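Local coordinates for reticulocyte binding protein (PDB 3FAW) that probably hydrolyses the alpha-1,6-glucosidic links of pullulan and branched alpha-glucans as a secreted, cell-wall-anchored streptococcal pullulanase, at residues N325-S330 against E360-P365; F352-M357 against S366-E371. All blocks are in the same frame, centred on the assembly; numbering follows the deposited sequence.

Interaction 1 of 2, residues N325-S330 against E360-P365; sequences NEMDKS and EKPKDP. With CA (calcium ion), chain B.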
ATOM      1  N   ASN A 325     -11.019  13.417 -11.883  1.00 12.02           N
ATOM      2  CA  ASN A 325     -11.721  13.589 -13.151  1.00 12.38           C
ATOM      3  C   ASN A 325     -10.895  12.901 -14.221  1.00 12.37           C
ATOM      4  O   ASN A 325      -9.871  13.425 -14.669  1.00 13.11           O
ATOM      5  CB  ASN A 325     -11.906  15.069 -13.504  1.00 12.64           C
ATOM      6  CG  ASN A 325     -12.632  15.276 -14.836  1.00 14.39           C
ATOM      7  OD1 ASN A 325     -13.098  14.326 -15.468  1.00 14.56           O
ATOM      8  ND2 ASN A 325     -12.736  16.530 -15.258  1.00 14.56           N
ATOM      9  N   GLU A 326     -11.340  11.719 -14.622  1.00 11.45           N
ATOM     10  CA  GLU A 326     -10.588  10.894 -15.563  1.00 13.41           C
ATOM     11  C   GLU A 326     -10.660  11.417 -17.005  1.00 13.71           C
ATOM     12  O   GLU A 326      -9.908  10.966 -17.866  1.00 13.90           O
ATOM     13  CB  GLU A 326     -11.081   9.446 -15.488  1.00 13.70           C
ATOM     14  CG  GLU A 326     -10.897   8.804 -14.111  1.00 12.80           C
ATOM     15  CD  GLU A 326     -11.555   7.438 -13.989  1.00 14.60           C
ATOM     16  OE1 GLU A 326     -12.431   7.106 -14.822  1.00 13.30           O
ATOM     17  OE2 GLU A 326     -11.188   6.693 -13.052  1.00 13.06           O
ATOM     18  N   MET A 327     -11.558  12.367 -17.258  1.00 14.19           N
ATOM     19  CA  MET A 327     -11.680  12.988 -18.571  1.00 16.31           C
ATOM     20  C   MET A 327     -10.744  14.198 -18.754  1.00 16.13           C
ATOM     21  O   MET A 327     -10.725  14.802 -19.825  1.00 16.45           O
ATOM     22  CB  MET A 327     -13.136  13.389 -18.821  1.00 16.52           C
ATOM     23  CG  MET A 327     -14.120  12.216 -18.800  1.00 18.64           C
ATOM     24  SD  MET A 327     -13.667  10.839 -19.889  1.00 22.83           S
ATOM     25  CE  MET A 327     -13.596  11.650 -21.490  1.00 26.27           C
ATOM     26  N   ASP A 328      -9.971  14.535 -17.718  1.00 15.83           N
ATOM     27  CA  ASP A 328      -8.987  15.627 -17.766  1.00 14.77           C
ATOM     28  C   ASP A 328      -7.588  15.040 -17.589  1.00 15.12           C
ATOM     29  O   ASP A 328      -7.173  14.729 -16.467  1.00 14.34           O
ATOM     30  CB  ASP A 328      -9.295  16.643 -16.656  1.00 15.12           C
ATOM     31  CG  ASP A 328      -8.223  17.721 -16.506  1.00 17.33           C
ATOM     32  OD1 ASP A 328      -7.453  17.976 -17.459  1.00 18.20           O
ATOM     33  OD2 ASP A 328      -8.164  18.328 -15.416  1.00 21.45           O
ATOM     34  N   LYS A 329      -6.874  14.876 -18.702  1.00 14.98           N
ATOM     35  CA  LYS A 329      -5.505  14.350 -18.683  1.00 17.15           C
ATOM     36  C   LYS A 329      -4.452  15.465 -18.740  1.00 17.18           C
ATOM     37  O   LYS A 329      -3.260  15.188 -18.883  1.00 18.50           O
ATOM     38  CB  LYS A 329      -5.293  13.376 -19.848  1.00 17.66           C
ATOM     39  CG  LYS A 329      -6.105  12.098 -19.739  1.00 18.21           C
ATOM     40  CD  LYS A 329      -5.829  11.167 -20.903  1.00 21.72           C
ATOM     41  CE  LYS A 329      -6.552   9.837 -20.749  1.00 22.48           C
ATOM     42  NZ  LYS A 329      -6.081   9.091 -19.555  1.00 25.59           N
ATOM     43  N   SER A 330      -4.891  16.714 -18.605  1.00 16.46           N
ATOM     44  CA  SER A 330      -4.003  17.863 -18.760  1.00 16.60           C
ATOM     45  C   SER A 330      -2.909  17.904 -17.697  1.00 16.73           C
ATOM     46  O   SER A 330      -3.131  17.540 -16.541  1.00 17.80           O
ATOM     47  CB  SER A 330      -4.800  19.176 -18.746  1.00 15.66           C
ATOM     48  OG  SER A 330      -5.355  19.434 -17.467  1.00 16.05           O
ATOM     49  N   GLU A 360      -5.852   5.142 -21.947  1.00 17.19           N
ATOM     50  CA  GLU A 360      -5.959   6.043 -23.095  1.00 17.35           C
ATOM     51  C   GLU A 360      -7.416   6.227 -23.534  1.00 17.00           C
ATOM     52  O   GLU A 360      -7.765   7.254 -24.113  1.00 17.30           O
ATOM     53  CB  GLU A 360      -5.096   5.536 -24.251  1.00 18.28           C
ATOM     54  CG  GLU A 360      -3.605   5.675 -23.975  1.00 18.77           C
ATOM     55  CD  GLU A 360      -2.759   5.414 -25.196  1.00 20.72           C
ATOM     56  OE1 GLU A 360      -2.864   4.304 -25.755  1.00 18.43           O
ATOM     57  OE2 GLU A 360      -1.986   6.314 -25.591  1.00 19.61           O
ATOM     58  N   LYS A 361      -8.261   5.242 -23.229  1.00 16.89           N
ATOM     59  CA  LYS A 361      -9.672   5.264 -23.619  1.00 16.72           C
ATOM     60  C   LYS A 361     -10.593   4.974 -22.429  1.00 14.56           C
ATOM     61  O   LYS A 361     -11.215   3.915 -22.374  1.00 13.96           O
ATOM     62  CB  LYS A 361      -9.914   4.243 -24.736  1.00 17.08           C
ATOM     63  CG  LYS A 361      -9.098   4.503 -25.990  0.10 18.73           C
ATOM     64  CD  LYS A 361      -9.527   3.600 -27.133  1.00 21.24           C
ATOM     65  CE  LYS A 361     -10.763   4.135 -27.851  1.00 25.26           C
ATOM     66  NZ  LYS A 361     -11.122   3.305 -29.034  0.10 24.04           N
ATOM     67  N   PRO A 362     -10.691   5.921 -21.476  1.00 13.92           N
ATOM     68  CA  PRO A 362     -11.488   5.703 -20.255  1.00 13.82           C
ATOM     69  C   PRO A 362     -12.986   5.420 -20.489  1.00 13.52           C
ATOM     70  O   PRO A 362     -13.631   4.786 -19.651  1.00 13.70           O
ATOM     71  CB  PRO A 362     -11.294   7.007 -19.461  1.00 14.13           C
ATOM     72  CG  PRO A 362     -10.807   8.010 -20.456  1.00 14.82           C
ATOM     73  CD  PRO A 362     -10.052   7.251 -21.490  1.00 12.66           C
ATOM     74  N   LYS A 363     -13.525   5.886 -21.612  1.00 11.95           N
ATOM     75  CA  LYS A 363     -14.927   5.647 -21.963  1.00 11.45           C
ATOM     76  C   LYS A 363     -15.200   4.218 -22.461  1.00 10.96           C
ATOM     77  O   LYS A 363     -16.357   3.821 -22.573  1.00 11.78           O
ATOM     78  CB  LYS A 363     -15.402   6.690 -22.989  1.00 12.14           C
ATOM     79  CG  LYS A 363     -15.546   8.085 -22.383  1.00 15.16           C
ATOM     80  CD  LYS A 363     -15.382   9.202 -23.400  1.00 23.89           C
ATOM     81  CE  LYS A 363     -16.542   9.282 -24.358  1.00 24.63           C
ATOM     82  NZ  LYS A 363     -16.450  10.468 -25.256  1.00 27.16           N
ATOM     83  N   ASP A 364     -14.142   3.458 -22.750  1.00 11.24           N
ATOM     84  CA  ASP A 364     -14.239   2.034 -23.080  1.00 11.82           C
ATOM     85  C   ASP A 364     -13.775   1.217 -21.859  1.00 12.53           C
ATOM     86  O   ASP A 364     -12.582   1.171 -21.572  1.00 10.71           O
ATOM     87  CB  ASP A 364     -13.362   1.734 -24.306  1.00 12.38           C
ATOM     88  CG  ASP A 364     -13.371   0.258 -24.718  1.00 16.63           C
ATOM     89  OD1 ASP A 364     -13.963  -0.587 -24.008  1.00 16.99           O
ATOM     90  OD2 ASP A 364     -12.769  -0.051 -25.771  1.00 13.11           O
ATOM     91  N   PRO A 365     -14.713   0.555 -21.144  1.00 12.26           N
ATOM     92  CA  PRO A 365     -14.340  -0.131 -19.899  1.00 11.07           C
ATOM     93  C   PRO A 365     -13.447  -1.367 -20.080  1.00 11.05           C
ATOM     94  O   PRO A 365     -12.821  -1.816 -19.123  1.00 10.25           O
ATOM     95  CB  PRO A 365     -15.694  -0.516 -19.289  1.00 11.13           C
ATOM     96  CG  PRO A 365     -16.628  -0.590 -20.429  1.00 10.20           C
ATOM     97  CD  PRO A 365     -16.148   0.403 -21.446  1.00 12.59           C
TER
HETATM   98 CA    CA B   1     -18.544   3.766 -23.139  1.00 13.22          CA
HETATM   99  O   HOH W   1     -18.429   5.441 -24.918  1.00 11.35           O
HETATM  100  O   HOH W   2     -19.238   5.779 -22.047  1.00 13.08           O
HETATM  101  O   HOH W   3     -17.973   2.459 -25.154  1.00 18.52           O
HETATM  102  O   HOH W   4     -18.988   1.308 -22.834  1.00  8.17           O
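P362, M327 and K329 supply most of the surface buried where two type I beta turns, N325 to D328 and K361 to D364, pack together in the long loop between strand 312-315 and helix 367-381 of the catalytic TIM barrel. No hydrogen bond spans the two segments, so the contact rests on van der Waals packing. The proline ring presents CG to the first turn, 4.0 Å from E326 O and 4.1 Å from M327 SD. With CG anti to the carbonyl carbon (chi1 -60°) and two further bends, the methionine sets SD beside the proline's CG and CE against K363, whose side chain it crosses at about a right angle; M327 CE lies 3.6 Å from K363 CD. K329 is extended as far as CE, which lies 4.4 Å from P362 CD, and its last torsion (-63°) swings NZ to the backbone oxygen of S359, with which it hydrogen-bonds. Asx turns at N325 and D328 shape the first segment, and D328 OD1 takes bonds from both N and OG of S330. Within the second turn, the backbone of K363 joins K165 O and Y202 OH at a calcium site that also holds four waters: K363 O sits 2.3 Å from the calcium ion.

Interaction 2 of 2, residues F352-M357 against S366-E371; sequences FALSGM and SARIAE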
ATOM      1  N   PHE A 352     -11.785  -4.246  -7.219  1.00 14.17           N
ATOM      2  CA  PHE A 352     -11.667  -5.102  -8.406  1.00 12.86           C
ATOM      3  C   PHE A 352     -11.488  -4.292  -9.689  1.00 10.14           C
ATOM      4  O   PHE A 352     -10.739  -4.692 -10.582  1.00  9.11           O
ATOM      5  CB  PHE A 352     -12.933  -5.950  -8.581  1.00 12.70           C
ATOM      6  CG  PHE A 352     -13.122  -7.003  -7.535  1.00 13.71           C
ATOM      7  CD1 PHE A 352     -12.753  -8.319  -7.782  1.00 14.71           C
ATOM      8  CD2 PHE A 352     -13.704  -6.689  -6.314  1.00 13.90           C
ATOM      9  CE1 PHE A 352     -12.945  -9.304  -6.820  1.00 13.45           C
ATOM     10  CE2 PHE A 352     -13.895  -7.666  -5.347  1.00 13.85           C
ATOM     11  CZ  PHE A 352     -13.516  -8.974  -5.603  1.00 14.07           C
ATOM     12  N   ALA A 353     -12.211  -3.176  -9.789  1.00 10.29           N
ATOM     13  CA  ALA A 353     -12.223  -2.354 -10.996  1.00 10.56           C
ATOM     14  C   ALA A 353     -11.070  -1.343 -11.021  1.00 11.26           C
ATOM     15  O   ALA A 353     -10.860  -0.599 -10.058  1.00 11.77           O
ATOM     16  CB  ALA A 353     -13.559  -1.639 -11.128  1.00  9.15           C
ATOM     17  N   LEU A 354     -10.343  -1.321 -12.138  1.00 10.77           N
ATOM     18  CA  LEU A 354      -9.197  -0.430 -12.330  1.00 10.74           C
ATOM     19  C   LEU A 354      -9.641   1.012 -12.502  1.00 12.55           C
ATOM     20  O   LEU A 354     -10.763   1.283 -12.927  1.00 14.25           O
ATOM     21  CB  LEU A 354      -8.390  -0.845 -13.568  1.00  9.88           C
ATOM     22  CG  LEU A 354      -7.731  -2.227 -13.527  1.00  9.93           C
ATOM     23  CD1 LEU A 354      -7.091  -2.588 -14.874  1.00  7.87           C
ATOM     24  CD2 LEU A 354      -6.712  -2.307 -12.410  1.00  7.84           C
ATOM     25  N   SER A 355      -8.741   1.932 -12.170  1.00 13.54           N
ATOM     26  CA  SER A 355      -8.955   3.349 -12.417  1.00 12.95           C
ATOM     27  C   SER A 355      -8.926   3.613 -13.922  1.00 13.31           C
ATOM     28  O   SER A 355      -8.162   2.982 -14.659  1.00 12.46           O
ATOM     29  CB  SER A 355      -7.868   4.173 -11.722  1.00 12.64           C
ATOM     30  OG  SER A 355      -8.030   5.559 -11.970  1.00 14.90           O
ATOM     31  N   GLY A 356      -9.769   4.536 -14.374  1.00 12.21           N
ATOM     32  CA  GLY A 356      -9.738   4.998 -15.755  1.00 11.58           C
ATOM     33  C   GLY A 356      -8.691   6.079 -16.014  1.00 12.24           C
ATOM     34  O   GLY A 356      -8.483   6.466 -17.158  1.00 12.48           O
ATOM     35  N   MET A 357      -8.030   6.565 -14.959  1.00 12.51           N
ATOM     36  CA  MET A 357      -7.042   7.653 -15.082  1.00 13.18           C
ATOM     37  C   MET A 357      -5.812   7.280 -15.923  1.00 13.16           C
ATOM     38  O   MET A 357      -5.209   8.147 -16.562  1.00 13.84           O
ATOM     39  CB  MET A 357      -6.582   8.110 -13.693  1.00 13.90           C
ATOM     40  CG  MET A 357      -5.834   9.454 -13.654  1.00 12.56           C
ATOM     41  SD  MET A 357      -6.868  10.862 -14.113  1.00 14.50           S
ATOM     42  CE  MET A 357      -6.395  11.097 -15.825  1.00 16.32           C
ATOM     43  N   SER A 366     -13.389  -1.907 -21.293  1.00 12.12           N
ATOM     44  CA  SER A 366     -12.532  -3.052 -21.584  1.00 12.69           C
ATOM     45  C   SER A 366     -11.064  -2.650 -21.766  1.00 12.95           C
ATOM     46  O   SER A 366     -10.163  -3.448 -21.510  1.00 12.03           O
ATOM     47  CB  SER A 366     -13.037  -3.784 -22.834  1.00 12.63           C
ATOM     48  OG  SER A 366     -14.289  -4.404 -22.579  1.00 11.63           O
ATOM     49  N   ALA A 367     -10.833  -1.410 -22.192  1.00 13.47           N
ATOM     50  CA  ALA A 367      -9.492  -0.950 -22.563  1.00 13.09           C
ATOM     51  C   ALA A 367      -8.481  -1.053 -21.417  1.00 12.52           C
ATOM     52  O   ALA A 367      -7.415  -1.636 -21.587  1.00 12.69           O
ATOM     53  CB  ALA A 367      -9.553   0.476 -23.088  1.00 13.07           C
ATOM     54  N   ARG A 368      -8.825  -0.506 -20.252  1.00 12.38           N
ATOM     55  CA  ARG A 368      -7.903  -0.463 -19.103  1.00 12.09           C
ATOM     56  C   ARG A 368      -7.433  -1.837 -18.625  1.00 11.96           C
ATOM     57  O   ARG A 368      -6.303  -1.973 -18.153  1.00 12.71           O
ATOM     58  CB  ARG A 368      -8.518   0.314 -17.937  1.00 11.51           C
ATOM     59  CG  ARG A 368      -9.807  -0.304 -17.385  1.00 13.05           C
ATOM     60  CD  ARG A 368     -10.950   0.659 -17.497  1.00 16.97           C
ATOM     61  NE  ARG A 368     -11.374   1.228 -16.240  1.00 16.77           N
ATOM     62  CZ  ARG A 368     -12.105   2.331 -16.122  1.00 13.78           C
ATOM     63  NH1 ARG A 368     -12.477   3.042 -17.184  1.00 17.52           N
ATOM     64  NH2 ARG A 368     -12.450   2.740 -14.922  1.00 10.55           N
ATOM     65  N   ILE A 369      -8.301  -2.839 -18.737  1.00 11.46           N
ATOM     66  CA  ILE A 369      -7.949  -4.218 -18.416  1.00 11.57           C
ATOM     67  C   ILE A 369      -6.895  -4.715 -19.408  1.00 11.57           C
ATOM     68  O   ILE A 369      -5.883  -5.309 -19.012  1.00  9.70           O
ATOM     69  CB  ILE A 369      -9.202  -5.135 -18.443  1.00 11.50           C
ATOM     70  CG1 ILE A 369     -10.152  -4.756 -17.302  1.00 14.34           C
ATOM     71  CG2 ILE A 369      -8.802  -6.617 -18.348  1.00 11.87           C
ATOM     72  CD1 ILE A 369     -11.492  -5.479 -17.336  1.00 12.52           C
ATOM     73  N   ALA A 370      -7.139  -4.455 -20.692  1.00 10.96           N
ATOM     74  CA  ALA A 370      -6.191  -4.800 -21.750  1.00 10.85           C
ATOM     75  C   ALA A 370      -4.880  -4.009 -21.621  1.00 11.13           C
ATOM     76  O   ALA A 370      -3.796  -4.546 -21.840  1.00 11.28           O
ATOM     77  CB  ALA A 370      -6.824  -4.557 -23.116  1.00 10.18           C
ATOM     78  N   GLU A 371      -4.988  -2.735 -21.254  1.00 11.58           N
ATOM     79  CA  GLU A 371      -3.817  -1.866 -21.119  1.00 11.31           C
ATOM     80  C   GLU A 371      -2.902  -2.230 -19.941  1.00 12.55           C
ATOM     81  O   GLU A 371      -1.681  -2.152 -20.069  1.00 12.67           O
ATOM     82  CB  GLU A 371      -4.258  -0.410 -20.993  1.00 11.85           C
ATOM     83  CG  GLU A 371      -4.850   0.169 -22.266  1.00 12.43           C
ATOM     84  CD  GLU A 371      -5.612   1.451 -22.008  1.00 16.37           C
ATOM     85  OE1 GLU A 371      -6.557   1.434 -21.193  1.00 16.14           O
ATOM     86  OE2 GLU A 371      -5.261   2.479 -22.614  1.00 17.65           O
TER
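R368 reaches from the first turn of helix 367-381, a helix of the TIM barrel, across the backbone of L354, S355 and G356, and its guanidinium group is held at its edge by L354 O and partly covered on one face by G356. At the edge, R368 NH2 donates to L354 O over 3.0 Å, close to the guanidinium plane and at an N-H...O angle of 153°, whereas R368 NE makes a weak bond to the same oxygen at 3.4 Å. Over the face, G356 CA lies 3.4 Å above the plane, offset toward the rim. To turn back over the loop in this way the arginine holds CG between its backbone N and carbonyl carbon (chi1 62°) and bends again at the next two torsions. The L354 side chain packs along the start of the arginine, its CB 4.1 Å from R368 CG. I369 adds a looser apolar touch, and F449 of helix 432-449 lies against both L354 and I369, so the buried contact joins the loop to two helices. S355 turns away from the helix and closes an ST turn, OG accepting from M357 N. The nearest approach of the leucine side chain places L354 CD1 3.4 Å from R368 O.

All four segments belong to the connection that leaves barrel strand 312-315 and enters helix 367-381. From the N terminus the chain passes 325-330, then 352-357, then 360-365, which closes a loop of 29 intervening residues in interaction 1; 366-371 follows at once and closes the shorter loop of interaction 2. The segments alternate, so the two contacts cross, with centres about 10 Å apart. Two bonds stitch them together: a weak one from G356 N to E326 OE2 (2.9 Å) and a probable one from E360 N to E371 OE2 (2.8 Å). Through the calcium ion bound by K363, interaction 1 links this catalytic-domain loop to the carbohydrate-binding module 48 region, while interaction 2 fastens the same loop to the helix that follows it.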